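Local coordinates for hypothetical hydrolase (Bacteroides thetaiotaomicron, PDB 3TC9), which is of unproven function but, as a six-bladed beta-propeller joined to an immunoglobulin-like IPT/TIG domain, probably serves as an auxiliary nutrient-binding protein, at residues B[50-55]-B[67-72]; B[74-79]-B[103-108]; B[237-242]-B[297-302]. One frame throughout, in Å; residues are numbered along the deposited sequence.

Interaction 1: B[50-55]-B[67-72]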
ATOM      1  N   VAL B  50     -28.591 -15.054  19.416  1.00 28.34           N
ATOM      2  CA  VAL B  50     -28.047 -13.771  18.962  1.00 28.05           C
ATOM      3  C   VAL B  50     -27.436 -13.979  17.551  1.00 33.15           C
ATOM      4  O   VAL B  50     -26.727 -14.944  17.308  1.00 33.84           O
ATOM      5  CB  VAL B  50     -27.046 -13.160  19.981  1.00 30.77           C
ATOM      6  CG1 VAL B  50     -26.437 -11.854  19.460  1.00 29.83           C
ATOM      7  CG2 VAL B  50     -27.723 -12.939  21.335  1.00 30.05           C
ATOM      8  N   THR B  51     -27.753 -13.088  16.636  1.00 32.81           N
ATOM      9  CA  THR B  51     -27.265 -13.038  15.260  1.00 33.15           C
ATOM     10  C   THR B  51     -26.530 -11.717  15.077  1.00 36.63           C
ATOM     11  O   THR B  51     -27.137 -10.680  15.334  1.00 37.35           O
ATOM     12  CB  THR B  51     -28.436 -13.162  14.254  1.00 39.50           C
ATOM     13  OG1 THR B  51     -29.424 -14.106  14.709  1.00 50.51           O
ATOM     14  CG2 THR B  51     -27.967 -13.518  12.858  1.00 33.28           C
ATOM     15  N   ILE B  52     -25.241 -11.739  14.690  1.00 32.60           N
ATOM     16  CA  ILE B  52     -24.436 -10.513  14.438  1.00 32.07           C
ATOM     17  C   ILE B  52     -23.973 -10.589  12.968  1.00 37.51           C
ATOM     18  O   ILE B  52     -23.338 -11.564  12.580  1.00 37.35           O
ATOM     19  CB  ILE B  52     -23.237 -10.325  15.439  1.00 33.95           C
ATOM     20  CG1 ILE B  52     -23.700 -10.376  16.917  1.00 34.72           C
ATOM     21  CG2 ILE B  52     -22.482  -8.999  15.152  1.00 32.22           C
ATOM     22  CD1 ILE B  52     -22.554 -10.377  17.977  1.00 39.15           C
ATOM     23  N   GLY B  53     -24.327  -9.604  12.172  1.00 36.16           N
ATOM     24  CA  GLY B  53     -23.989  -9.571  10.750  1.00 37.55           C
ATOM     25  C   GLY B  53     -24.472 -10.787   9.966  1.00 44.09           C
ATOM     26  O   GLY B  53     -23.763 -11.259   9.073  1.00 45.52           O
ATOM     27  N   GLY B  54     -25.646 -11.325  10.337  1.00 37.99           N
ATOM     28  CA  GLY B  54     -26.242 -12.500   9.704  1.00 36.26           C
ATOM     29  C   GLY B  54     -25.686 -13.844  10.160  1.00 41.02           C
ATOM     30  O   GLY B  54     -26.135 -14.895   9.687  1.00 43.45           O
ATOM     31  N   GLN B  55     -24.757 -13.831  11.120  1.00 32.68           N
ATOM     32  CA  GLN B  55     -24.088 -15.005  11.636  1.00 32.64           C
ATOM     33  C   GLN B  55     -24.459 -15.279  13.089  1.00 38.68           C
ATOM     34  O   GLN B  55     -24.521 -14.338  13.882  1.00 37.09           O
ATOM     35  CB  GLN B  55     -22.549 -14.829  11.556  1.00 33.13           C
ATOM     36  CG  GLN B  55     -21.976 -14.517  10.176  1.00 32.85           C
ATOM     37  CD  GLN B  55     -22.182 -15.604   9.159  1.00 41.81           C
ATOM     38  OE1 GLN B  55     -21.751 -16.745   9.336  1.00 37.60           O
ATOM     39  NE2 GLN B  55     -22.748 -15.235   8.035  1.00 43.88           N
ATOM     40  N   LEU B  67     -26.482 -10.123  29.050  1.00 36.49           N
ATOM     41  CA  LEU B  67     -25.951 -11.356  28.515  1.00 37.21           C
ATOM     42  C   LEU B  67     -24.586 -11.098  27.885  1.00 43.18           C
ATOM     43  O   LEU B  67     -24.268  -9.985  27.486  1.00 42.47           O
ATOM     44  CB  LEU B  67     -26.902 -12.081  27.534  1.00 37.19           C
ATOM     45  CG  LEU B  67     -27.183 -11.478  26.176  1.00 41.45           C
ATOM     46  CD1 LEU B  67     -26.077 -11.846  25.147  1.00 40.75           C
ATOM     47  CD2 LEU B  67     -28.496 -11.957  25.697  1.00 40.81           C
ATOM     48  N   TYR B  68     -23.805 -12.157  27.788  1.00 42.38           N
ATOM     49  CA  TYR B  68     -22.522 -12.204  27.129  1.00 41.58           C
ATOM     50  C   TYR B  68     -22.638 -13.103  25.901  1.00 40.35           C
ATOM     51  O   TYR B  68     -23.239 -14.180  25.963  1.00 36.71           O
ATOM     52  CB  TYR B  68     -21.457 -12.757  28.086  1.00 45.41           C
ATOM     53  CG  TYR B  68     -20.849 -11.780  29.066  1.00 51.72           C
ATOM     54  CD1 TYR B  68     -19.993 -10.768  28.634  1.00 54.06           C
ATOM     55  CD2 TYR B  68     -21.009 -11.954  30.437  1.00 54.58           C
ATOM     56  CE1 TYR B  68     -19.376  -9.907  29.539  1.00 57.22           C
ATOM     57  CE2 TYR B  68     -20.379 -11.114  31.355  1.00 56.19           C
ATOM     58  CZ  TYR B  68     -19.573 -10.082  30.903  1.00 67.48           C
ATOM     59  OH  TYR B  68     -18.983  -9.236  31.823  1.00 70.94           O
ATOM     60  N   CYS B  69     -22.074 -12.663  24.786  1.00 36.62           N
ATOM     61  CA  CYS B  69     -21.997 -13.486  23.587  1.00 35.78           C
ATOM     62  C   CYS B  69     -20.616 -13.257  22.942  1.00 38.92           C
ATOM     63  O   CYS B  69     -19.870 -12.382  23.389  1.00 36.09           O
ATOM     64  CB  CYS B  69     -23.154 -13.213  22.629  1.00 36.34           C
ATOM     65  SG  CYS B  69     -23.210 -11.523  22.012  1.00 40.52           S
ATOM     66  N   VAL B  70     -20.248 -14.082  21.958  1.00 36.45           N
ATOM     67  CA  VAL B  70     -18.927 -14.000  21.323  1.00 35.38           C
ATOM     68  C   VAL B  70     -19.127 -13.663  19.853  1.00 38.89           C
ATOM     69  O   VAL B  70     -19.917 -14.330  19.184  1.00 38.33           O
ATOM     70  CB  VAL B  70     -18.129 -15.318  21.546  1.00 38.00           C
ATOM     71  CG1 VAL B  70     -16.724 -15.236  20.939  1.00 36.38           C
ATOM     72  CG2 VAL B  70     -18.037 -15.647  23.035  1.00 37.93           C
ATOM     73  N   VAL B  71     -18.469 -12.580  19.372  1.00 34.01           N
ATOM     74  CA  VAL B  71     -18.610 -12.140  17.981  1.00 33.39           C
ATOM     75  C   VAL B  71     -18.060 -13.247  17.051  1.00 39.94           C
ATOM     76  O   VAL B  71     -16.916 -13.657  17.200  1.00 38.93           O
ATOM     77  CB  VAL B  71     -17.971 -10.759  17.717  1.00 36.22           C
ATOM     78  CG1 VAL B  71     -17.903 -10.459  16.222  1.00 35.29           C
ATOM     79  CG2 VAL B  71     -18.755  -9.676  18.447  1.00 36.17           C
ATOM     80  N   PRO B  72     -18.891 -13.830  16.168  1.00 39.12           N
ATOM     81  CA  PRO B  72     -18.374 -14.916  15.312  1.00 38.90           C
ATOM     82  C   PRO B  72     -17.612 -14.383  14.083  1.00 41.49           C
ATOM     83  O   PRO B  72     -17.634 -13.180  13.801  1.00 38.31           O
ATOM     84  CB  PRO B  72     -19.669 -15.628  14.869  1.00 39.65           C
ATOM     85  CG  PRO B  72     -20.654 -14.479  14.732  1.00 43.53           C
ATOM     86  CD  PRO B  72     -20.308 -13.516  15.850  1.00 39.71           C
TER
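I52 meets V71 and C69 through the far end of its side chain. Its CD1 lies 3.9 Å from V71 CG2, and the two side chains cross at about a right angle. The same I52 CD1 is 4.2 Å from C69 SG. V50 adds its two methyls to this layer: CG1 is 4.1 Å from C69 SG, and CG2 faces L67 CD1 at 4.3 Å. C69 carries SG between its backbone N and carbonyl carbon (chi1 62°), which turns the sulfur toward both V50 and I52. Near the turn, Q55 CB rests on P72 CG at 3.7 Å, while the amide of Q55 leads away.

Strands 48-52 and 66-70 belong to one sheet of the immunoglobulin-like IPT/TIG domain. They are not neighbours in it, because strand 55-62 runs between them. The axes of 50-52 and 67-70 come no nearer than 9.0 Å and are turned 46° from each other, and side chains bridge the distance. The type I' turn from I52 to Q55 leads into the intervening strand and holds Q55 near P72. M34 touches both I52 and V71, and L82 of strand 80-85 packs on L67.

The meeting groups are methyls, methylenes and one sulfur, so the contact is held by dispersion and by exclusion of water, with no directional bond between the segments.

Interaction 2: B[74-79]-B[103-108]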
ATOM      1  N   LYS B  74     -17.147 -13.694  10.076  1.00 36.72           N
ATOM      2  CA  LYS B  74     -17.989 -13.232   8.968  1.00 36.16           C
ATOM      3  C   LYS B  74     -19.155 -12.322   9.425  1.00 42.06           C
ATOM      4  O   LYS B  74     -20.104 -12.091   8.660  1.00 42.91           O
ATOM      5  CB  LYS B  74     -18.512 -14.435   8.157  1.00 38.72           C
ATOM      6  CG  LYS B  74     -17.415 -15.308   7.579  1.00 49.66           C
ATOM      7  CD  LYS B  74     -17.948 -16.665   7.144  1.00 54.20           C
ATOM      8  CE  LYS B  74     -16.977 -17.395   6.230  1.00 60.66           C
ATOM      9  NZ  LYS B  74     -15.804 -17.974   6.953  1.00 59.87           N
ATOM     10  N   ALA B  75     -19.053 -11.738  10.636  1.00 38.60           N
ATOM     11  CA  ALA B  75     -20.080 -10.852  11.199  1.00 37.40           C
ATOM     12  C   ALA B  75     -19.856  -9.388  10.761  1.00 41.52           C
ATOM     13  O   ALA B  75     -20.251  -8.470  11.484  1.00 42.40           O
ATOM     14  CB  ALA B  75     -20.058 -10.968  12.722  1.00 37.36           C
ATOM     15  N   TYR B  76     -19.293  -9.182   9.547  1.00 37.23           N
ATOM     16  CA  TYR B  76     -18.834  -7.917   8.952  1.00 37.32           C
ATOM     17  C   TYR B  76     -19.839  -6.758   9.035  1.00 43.51           C
ATOM     18  O   TYR B  76     -19.413  -5.659   9.398  1.00 44.59           O
ATOM     19  CB  TYR B  76     -18.353  -8.096   7.479  1.00 37.58           C
ATOM     20  CG  TYR B  76     -17.384  -9.247   7.264  1.00 36.44           C
ATOM     21  CD1 TYR B  76     -16.391  -9.534   8.198  1.00 36.92           C
ATOM     22  CD2 TYR B  76     -17.433 -10.023   6.108  1.00 36.97           C
ATOM     23  CE1 TYR B  76     -15.531 -10.622   8.033  1.00 35.58           C
ATOM     24  CE2 TYR B  76     -16.583 -11.120   5.934  1.00 37.50           C
ATOM     25  CZ  TYR B  76     -15.619 -11.401   6.891  1.00 42.77           C
ATOM     26  OH  TYR B  76     -14.776 -12.470   6.745  1.00 45.93           O
ATOM     27  N   ASP B  77     -21.141  -6.984   8.741  1.00 41.12           N
ATOM     28  CA  ASP B  77     -22.175  -5.930   8.798  1.00 42.11           C
ATOM     29  C   ASP B  77     -22.400  -5.367  10.211  1.00 45.22           C
ATOM     30  O   ASP B  77     -22.860  -4.233  10.343  1.00 47.77           O
ATOM     31  CB  ASP B  77     -23.527  -6.441   8.247  1.00 45.31           C
ATOM     32  CG  ASP B  77     -23.464  -6.994   6.831  1.00 69.88           C
ATOM     33  OD1 ASP B  77     -22.663  -6.463   6.013  1.00 71.43           O
ATOM     34  OD2 ASP B  77     -24.231  -7.941   6.528  1.00 82.41           O
ATOM     35  N   GLY B  78     -22.133  -6.168  11.237  1.00 38.83           N
ATOM     36  CA  GLY B  78     -22.294  -5.744  12.618  1.00 38.44           C
ATOM     37  C   GLY B  78     -23.717  -5.506  13.099  1.00 40.86           C
ATOM     38  O   GLY B  78     -23.889  -5.052  14.227  1.00 39.59           O
ATOM     39  N   ASP B  79     -24.757  -5.789  12.268  1.00 38.82           N
ATOM     40  CA  ASP B  79     -26.158  -5.635  12.706  1.00 39.35           C
ATOM     41  C   ASP B  79     -26.470  -6.742  13.723  1.00 38.53           C
ATOM     42  O   ASP B  79     -26.155  -7.899  13.474  1.00 39.18           O
ATOM     43  CB  ASP B  79     -27.169  -5.612  11.532  1.00 42.93           C
ATOM     44  CG  ASP B  79     -27.263  -6.871  10.687  1.00 69.15           C
ATOM     45  OD1 ASP B  79     -26.272  -7.182   9.967  1.00 72.21           O
ATOM     46  OD2 ASP B  79     -28.352  -7.514  10.690  1.00 78.67           O
ATOM     47  N   TYR B 103     -16.783  -4.043  12.984  1.00 33.90           N
ATOM     48  CA  TYR B 103     -15.926  -5.217  12.812  1.00 33.41           C
ATOM     49  C   TYR B 103     -14.638  -4.832  12.079  1.00 39.84           C
ATOM     50  O   TYR B 103     -14.642  -4.190  11.014  1.00 40.23           O
ATOM     51  CB  TYR B 103     -16.672  -6.310  12.019  1.00 33.51           C
ATOM     52  CG  TYR B 103     -16.133  -7.720  12.142  1.00 34.70           C
ATOM     53  CD1 TYR B 103     -15.018  -8.131  11.411  1.00 36.41           C
ATOM     54  CD2 TYR B 103     -16.805  -8.678  12.900  1.00 35.54           C
ATOM     55  CE1 TYR B 103     -14.530  -9.433  11.509  1.00 38.24           C
ATOM     56  CE2 TYR B 103     -16.349  -9.993  12.973  1.00 35.46           C
ATOM     57  CZ  TYR B 103     -15.214 -10.367  12.272  1.00 42.68           C
ATOM     58  OH  TYR B 103     -14.796 -11.670  12.327  1.00 35.09           O
ATOM     59  N   GLN B 104     -13.549  -5.254  12.672  1.00 36.06           N
ATOM     60  CA  GLN B 104     -12.216  -5.086  12.142  1.00 35.45           C
ATOM     61  C   GLN B 104     -11.692  -6.481  11.778  1.00 38.55           C
ATOM     62  O   GLN B 104     -11.508  -7.313  12.672  1.00 38.29           O
ATOM     63  CB  GLN B 104     -11.316  -4.356  13.182  1.00 36.71           C
ATOM     64  CG  GLN B 104      -9.797  -4.353  12.878  1.00 39.87           C
ATOM     65  CD  GLN B 104      -9.354  -3.533  11.682  1.00 53.57           C
ATOM     66  OE1 GLN B 104      -9.668  -2.337  11.547  1.00 56.67           O
ATOM     67  NE2 GLN B 104      -8.583  -4.152  10.795  1.00 45.00           N
ATOM     68  N   LYS B 105     -11.489  -6.744  10.471  1.00 34.30           N
ATOM     69  CA  LYS B 105     -10.943  -8.009   9.994  1.00 34.14           C
ATOM     70  C   LYS B 105      -9.449  -8.168  10.378  1.00 39.88           C
ATOM     71  O   LYS B 105      -8.691  -7.189  10.473  1.00 37.55           O
ATOM     72  CB  LYS B 105     -11.053  -8.130   8.467  1.00 37.14           C
ATOM     73  CG  LYS B 105     -12.438  -8.228   7.877  1.00 35.69           C
ATOM     74  CD  LYS B 105     -12.328  -8.221   6.344  1.00 45.31           C
ATOM     75  CE  LYS B 105     -13.649  -8.307   5.612  1.00 49.71           C
ATOM     76  NZ  LYS B 105     -14.433  -7.049   5.747  1.00 72.23           N
ATOM     77  N   LYS B 106      -9.030  -9.427  10.553  1.00 36.98           N
ATOM     78  CA  LYS B 106      -7.640  -9.744  10.850  1.00 36.08           C
ATOM     79  C   LYS B 106      -7.175 -10.858   9.917  1.00 38.62           C
ATOM     80  O   LYS B 106      -7.960 -11.438   9.173  1.00 37.99           O
ATOM     81  CB  LYS B 106      -7.433 -10.109  12.333  1.00 37.25           C
ATOM     82  CG  LYS B 106      -8.062 -11.422  12.765  1.00 46.99           C
ATOM     83  CD  LYS B 106      -7.682 -11.683  14.191  1.00 49.74           C
ATOM     84  CE  LYS B 106      -8.013 -13.076  14.598  1.00 49.59           C
ATOM     85  NZ  LYS B 106      -7.847 -13.221  16.064  1.00 63.68           N
HETATM   86  N   MSE B 107      -5.883 -11.113   9.945  1.00 34.46           N
HETATM   87  CA  MSE B 107      -5.263 -12.168   9.175  1.00 32.06           C
HETATM   88  C   MSE B 107      -5.410 -13.491   9.903  1.00 32.46           C
HETATM   89  O   MSE B 107      -5.358 -13.555  11.133  1.00 32.73           O
HETATM   90  CB  MSE B 107      -3.787 -11.828   8.915  1.00 34.05           C
HETATM   91  CG  MSE B 107      -3.621 -10.804   7.816  1.00 40.70           C
HETATM   92 SE   MSE B 107      -1.773 -10.586   7.346  0.75 48.24          SE
HETATM   93  CE  MSE B 107      -1.774 -11.571   5.711  1.00 44.97           C
ATOM     94  N   LEU B 108      -5.582 -14.544   9.130  1.00 27.44           N
ATOM     95  CA  LEU B 108      -5.717 -15.915   9.572  1.00 27.51           C
ATOM     96  C   LEU B 108      -4.857 -16.850   8.736  1.00 33.35           C
ATOM     97  O   LEU B 108      -4.629 -16.592   7.554  1.00 34.55           O
ATOM     98  CB  LEU B 108      -7.210 -16.379   9.458  1.00 26.88           C
ATOM     99  CG  LEU B 108      -8.276 -15.645  10.327  1.00 29.35           C
ATOM    100  CD1 LEU B 108      -9.638 -16.230  10.063  1.00 28.72           C
ATOM    101  CD2 LEU B 108      -7.986 -15.755  11.838  1.00 28.99           C
TER
HETATM  102  O   HOH W   1     -18.808  -3.460  11.152  1.00 39.31           O
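Y76 and Y103 face each other with CA atoms 5.5 Å apart, where the type I turn A75-G78 of the IPT/TIG domain meets the linker from strand 102-103 to strand 107-113 of the six-bladed propeller. A water bridges the two backbones: it donates to Y76 O and accepts from Y103 N. The rings make a T-shaped pair. The edge of Y76 points at the face of Y103, with planes at 81° and centroids 5.3 Å apart. Y103 has its ring anti to the backbone N (chi1 -160°), which brings it against the turn. Its CE2 also touches A75 CB at 3.8 Å.

K105 lies over one face of the Y76 ring. Its CE sits above the ring centre, 3.8 Å from the centroid, in a CH-pi contact. K105 NZ is 4.1 Å from the same centroid and 16° off the normal, a cation-pi contact. The chain is extended until chi4, where the bend keeps the ammonium group over the ring. K74 CA lies over the opposite face, toward the rim, so the ring has a lysine on each face, one by side chain and one by backbone.

Both hydroxyls reach the chain's C-terminal end. Y76 OH bonds to E430 O, and Y103 OH to E429 OE1. The contact thus joins the domain, the linker and the end of the propeller chain. Q104 turns to the second subunit, where its NE2 bonds to K346 O of that subunit. Within the linker, Q104 NE2 also donates to K105 O at 3.1 Å, in the carbonyl plane and on a lone pair.

Interaction 3: B[237-242]-B[297-302]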
ATOM      1  N   ASN B 237      20.529  -7.487 -13.821  1.00 53.33           N
ATOM      2  CA  ASN B 237      21.585  -7.865 -14.769  1.00 53.26           C
ATOM      3  C   ASN B 237      21.495  -9.335 -15.271  1.00 55.89           C
ATOM      4  O   ASN B 237      22.167  -9.678 -16.242  1.00 58.30           O
ATOM      5  CB  ASN B 237      22.967  -7.562 -14.181  1.00 53.55           C
ATOM      6  CG  ASN B 237      23.261  -6.080 -13.983  1.00 65.98           C
ATOM      7  OD1 ASN B 237      22.771  -5.211 -14.714  1.00 57.03           O
ATOM      8  ND2 ASN B 237      24.070  -5.751 -12.990  1.00 55.10           N
ATOM      9  N   GLY B 238      20.663 -10.161 -14.644  1.00 48.91           N
ATOM     10  CA  GLY B 238      20.402 -11.527 -15.089  1.00 48.44           C
ATOM     11  C   GLY B 238      21.418 -12.638 -14.896  1.00 52.23           C
ATOM     12  O   GLY B 238      21.123 -13.770 -15.282  1.00 52.89           O
ATOM     13  N   GLU B 239      22.598 -12.369 -14.283  1.00 48.15           N
ATOM     14  CA  GLU B 239      23.603 -13.426 -14.056  1.00 47.98           C
ATOM     15  C   GLU B 239      23.185 -14.383 -12.900  1.00 50.67           C
ATOM     16  O   GLU B 239      22.407 -14.000 -12.025  1.00 48.28           O
ATOM     17  CB  GLU B 239      25.011 -12.842 -13.822  1.00 49.43           C
ATOM     18  CG  GLU B 239      25.227 -12.159 -12.485  1.00 55.17           C
ATOM     19  CD  GLU B 239      24.847 -10.696 -12.366  1.00 67.25           C
ATOM     20  OE1 GLU B 239      24.124 -10.178 -13.245  1.00 51.16           O
ATOM     21  OE2 GLU B 239      25.285 -10.059 -11.385  1.00 55.78           O
ATOM     22  N   LEU B 240      23.723 -15.616 -12.904  1.00 48.29           N
ATOM     23  CA  LEU B 240      23.375 -16.649 -11.930  1.00 47.66           C
ATOM     24  C   LEU B 240      24.423 -16.819 -10.829  1.00 52.79           C
ATOM     25  O   LEU B 240      25.614 -16.933 -11.116  1.00 55.61           O
ATOM     26  CB  LEU B 240      23.184 -17.981 -12.658  1.00 48.37           C
ATOM     27  CG  LEU B 240      22.630 -19.140 -11.828  1.00 52.48           C
ATOM     28  CD1 LEU B 240      21.138 -19.060 -11.737  1.00 51.64           C
ATOM     29  CD2 LEU B 240      23.015 -20.456 -12.429  1.00 55.05           C
ATOM     30  N   TYR B 241      23.960 -16.875  -9.575  1.00 46.12           N
ATOM     31  CA  TYR B 241      24.789 -17.104  -8.396  1.00 44.95           C
ATOM     32  C   TYR B 241      24.372 -18.430  -7.787  1.00 49.30           C
ATOM     33  O   TYR B 241      23.175 -18.716  -7.691  1.00 46.47           O
ATOM     34  CB  TYR B 241      24.644 -15.955  -7.384  1.00 45.37           C
ATOM     35  CG  TYR B 241      25.201 -14.653  -7.917  1.00 48.04           C
ATOM     36  CD1 TYR B 241      26.554 -14.348  -7.795  1.00 50.10           C
ATOM     37  CD2 TYR B 241      24.383 -13.741  -8.583  1.00 48.00           C
ATOM     38  CE1 TYR B 241      27.079 -13.165  -8.315  1.00 50.93           C
ATOM     39  CE2 TYR B 241      24.898 -12.554  -9.107  1.00 49.28           C
ATOM     40  CZ  TYR B 241      26.254 -12.283  -8.988  1.00 57.03           C
ATOM     41  OH  TYR B 241      26.784 -11.145  -9.531  1.00 58.99           O
ATOM     42  N   PHE B 242      25.337 -19.261  -7.422  1.00 47.45           N
ATOM     43  CA  PHE B 242      25.023 -20.557  -6.812  1.00 47.17           C
ATOM     44  C   PHE B 242      26.174 -20.941  -5.908  1.00 51.06           C
ATOM     45  O   PHE B 242      27.183 -20.237  -5.885  1.00 50.14           O
ATOM     46  CB  PHE B 242      24.722 -21.628  -7.879  1.00 49.47           C
ATOM     47  CG  PHE B 242      25.829 -21.885  -8.867  1.00 52.68           C
ATOM     48  CD1 PHE B 242      25.925 -21.140 -10.041  1.00 56.25           C
ATOM     49  CD2 PHE B 242      26.745 -22.912  -8.655  1.00 55.32           C
ATOM     50  CE1 PHE B 242      26.951 -21.386 -10.965  1.00 58.06           C
ATOM     51  CE2 PHE B 242      27.767 -23.154  -9.573  1.00 59.33           C
ATOM     52  CZ  PHE B 242      27.858 -22.395 -10.729  1.00 57.57           C
ATOM     53  N   SER B 297      24.943  -9.558   1.410  1.00 38.66           N
ATOM     54  CA  SER B 297      26.011  -9.354   0.429  1.00 39.29           C
ATOM     55  C   SER B 297      25.587  -8.221  -0.496  1.00 45.40           C
ATOM     56  O   SER B 297      24.626  -8.361  -1.256  1.00 44.15           O
ATOM     57  CB  SER B 297      26.289 -10.637  -0.342  1.00 41.42           C
ATOM     58  OG  SER B 297      27.176 -10.379  -1.415  1.00 50.13           O
ATOM     59  N   ASP B 298      26.264  -7.079  -0.394  1.00 44.81           N
ATOM     60  CA  ASP B 298      25.956  -5.917  -1.222  1.00 44.82           C
ATOM     61  C   ASP B 298      26.387  -6.166  -2.661  1.00 48.04           C
ATOM     62  O   ASP B 298      27.411  -6.807  -2.909  1.00 48.29           O
ATOM     63  CB  ASP B 298      26.613  -4.639  -0.667  1.00 47.77           C
ATOM     64  CG  ASP B 298      25.959  -4.094   0.596  1.00 59.30           C
ATOM     65  OD1 ASP B 298      24.733  -4.348   0.801  1.00 56.55           O
ATOM     66  OD2 ASP B 298      26.657  -3.387   1.368  1.00 63.35           O
ATOM     67  N   TYR B 299      25.576  -5.685  -3.606  1.00 43.13           N
ATOM     68  CA  TYR B 299      25.871  -5.827  -5.021  1.00 42.76           C
ATOM     69  C   TYR B 299      26.720  -4.656  -5.522  1.00 47.51           C
ATOM     70  O   TYR B 299      26.361  -3.501  -5.286  1.00 46.98           O
ATOM     71  CB  TYR B 299      24.575  -5.920  -5.816  1.00 42.74           C
ATOM     72  CG  TYR B 299      24.778  -6.340  -7.248  1.00 43.80           C
ATOM     73  CD1 TYR B 299      25.077  -7.660  -7.570  1.00 44.86           C
ATOM     74  CD2 TYR B 299      24.615  -5.433  -8.289  1.00 45.90           C
ATOM     75  CE1 TYR B 299      25.212  -8.069  -8.889  1.00 44.66           C
ATOM     76  CE2 TYR B 299      24.774  -5.824  -9.617  1.00 47.94           C
ATOM     77  CZ  TYR B 299      25.062  -7.146  -9.911  1.00 51.16           C
ATOM     78  OH  TYR B 299      25.173  -7.552 -11.207  1.00 47.18           O
ATOM     79  N   ASP B 300      27.841  -4.955  -6.201  1.00 46.02           N
ATOM     80  CA  ASP B 300      28.703  -3.939  -6.822  1.00 47.64           C
ATOM     81  C   ASP B 300      28.218  -3.777  -8.268  1.00 51.66           C
ATOM     82  O   ASP B 300      28.412  -4.666  -9.100  1.00 50.73           O
ATOM     83  CB  ASP B 300      30.191  -4.351  -6.732  1.00 50.30           C
ATOM     84  CG  ASP B 300      31.219  -3.314  -7.180  1.00 58.12           C
ATOM     85  OD1 ASP B 300      30.841  -2.364  -7.927  1.00 58.82           O
ATOM     86  OD2 ASP B 300      32.410  -3.463  -6.810  1.00 61.16           O
ATOM     87  N   TRP B 301      27.527  -2.666  -8.541  1.00 49.20           N
ATOM     88  CA  TRP B 301      26.931  -2.410  -9.852  1.00 50.54           C
ATOM     89  C   TRP B 301      27.974  -2.181 -10.938  1.00 59.19           C
ATOM     90  O   TRP B 301      27.700  -2.454 -12.108  1.00 61.51           O
ATOM     91  CB  TRP B 301      25.952  -1.230  -9.771  1.00 48.64           C
ATOM     92  CG  TRP B 301      24.712  -1.562  -8.986  1.00 47.79           C
ATOM     93  CD1 TRP B 301      24.522  -1.388  -7.646  1.00 49.73           C
ATOM     94  CD2 TRP B 301      23.511  -2.181  -9.485  1.00 46.76           C
ATOM     95  NE1 TRP B 301      23.257  -1.805  -7.288  1.00 48.18           N
ATOM     96  CE2 TRP B 301      22.615  -2.294  -8.397  1.00 49.14           C
ATOM     97  CE3 TRP B 301      23.091  -2.616 -10.757  1.00 48.12           C
ATOM     98  CZ2 TRP B 301      21.330  -2.817  -8.540  1.00 46.88           C
ATOM     99  CZ3 TRP B 301      21.819  -3.149 -10.894  1.00 48.67           C
ATOM    100  CH2 TRP B 301      20.952  -3.243  -9.795  1.00 48.14           C
ATOM    101  N   LYS B 302      29.170  -1.740 -10.551  1.00 57.01           N
ATOM    102  CA  LYS B 302      30.258  -1.492 -11.483  1.00 58.33           C
ATOM    103  C   LYS B 302      30.919  -2.788 -11.956  1.00 61.70           C
ATOM    104  O   LYS B 302      31.297  -2.890 -13.124  1.00 62.91           O
ATOM    105  CB  LYS B 302      31.297  -0.572 -10.839  1.00 62.44           C
ATOM    106  CG  LYS B 302      30.943   0.906 -10.919  1.00 83.13           C
ATOM    107  CD  LYS B 302      32.217   1.788 -11.019  1.00 96.44           C
ATOM    108  CE  LYS B 302      32.714   2.014 -12.449  1.00108.58           C
ATOM    109  NZ  LYS B 302      34.199   1.927 -12.569  1.00113.52           N
TER
HETATM  110  O   HOH W   2      25.361  -2.994 -13.384  1.00 65.24           O
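Two four-stranded antiparallel sheets of the six-bladed beta-propeller meet here, one holding strand 240-244 and the other strand 293-300. The contact centres on the hydroxyl of Y299, which reaches across to N237 and E239. Y299 has its ring anti to the backbone N (chi1 -169°), and this carries the hydroxyl toward 237-239.

N237 ND2 donates to Y299 OH at 2.8 Å. The bond is nearly straight, at 172°, and the hydroxyl lies in the amide plane. Y299 OH in turn donates to E239 OE2 at 2.5 Å, on the syn lone pair. Y241 OH donates to the same E239 OE2 at 2.6 Å, on the anti lone pair. One carboxylate oxygen is thus gripped by two tyrosines. The Y241 and Y299 side chains cross at about a right angle, with Y241 OH 3.5 Å from Y299 CE1.

The exposed W301 lies beside N237, with its CE3 4.0 Å from N237 ND2. A water accepts from N237 ND2 at 3.1 Å and donates to W301 O at 2.7 Å. H234 stacks on the Y299 ring and meets W301 edge to face. R252 lies near E239 OE2 as a long, weak ion pair.

A phenylalanine in place of Y299 would probably leave N237 ND2 without this acceptor and E239 OE2 with one donor fewer.

The chain of bonds runs in one direction, from amide through hydroxyl to carboxylate. Two hydroxyl donors on a buried oxygen would be expected to favour the charged form of E239.

Interactions 1 and 2 are neighbours, with centres 11 Å apart, and they touch. G53 N and D79 O probably form a hydrogen bond, and I52 O packs on A75 CB. Interaction 1 lies in the buried interior of the IPT/TIG domain and is purely apolar. Interaction 2 is partly buried, at the junction of that domain with the propeller, and relies on aromatic rings, a lysine and a bridging water. Interaction 3 stands apart on the opposite side of the chain's centre, about 27 Å from interaction 2 between nearest atoms. It is buried too, yet it joins two propeller sheets through directional hydrogen bonds to a carboxylate.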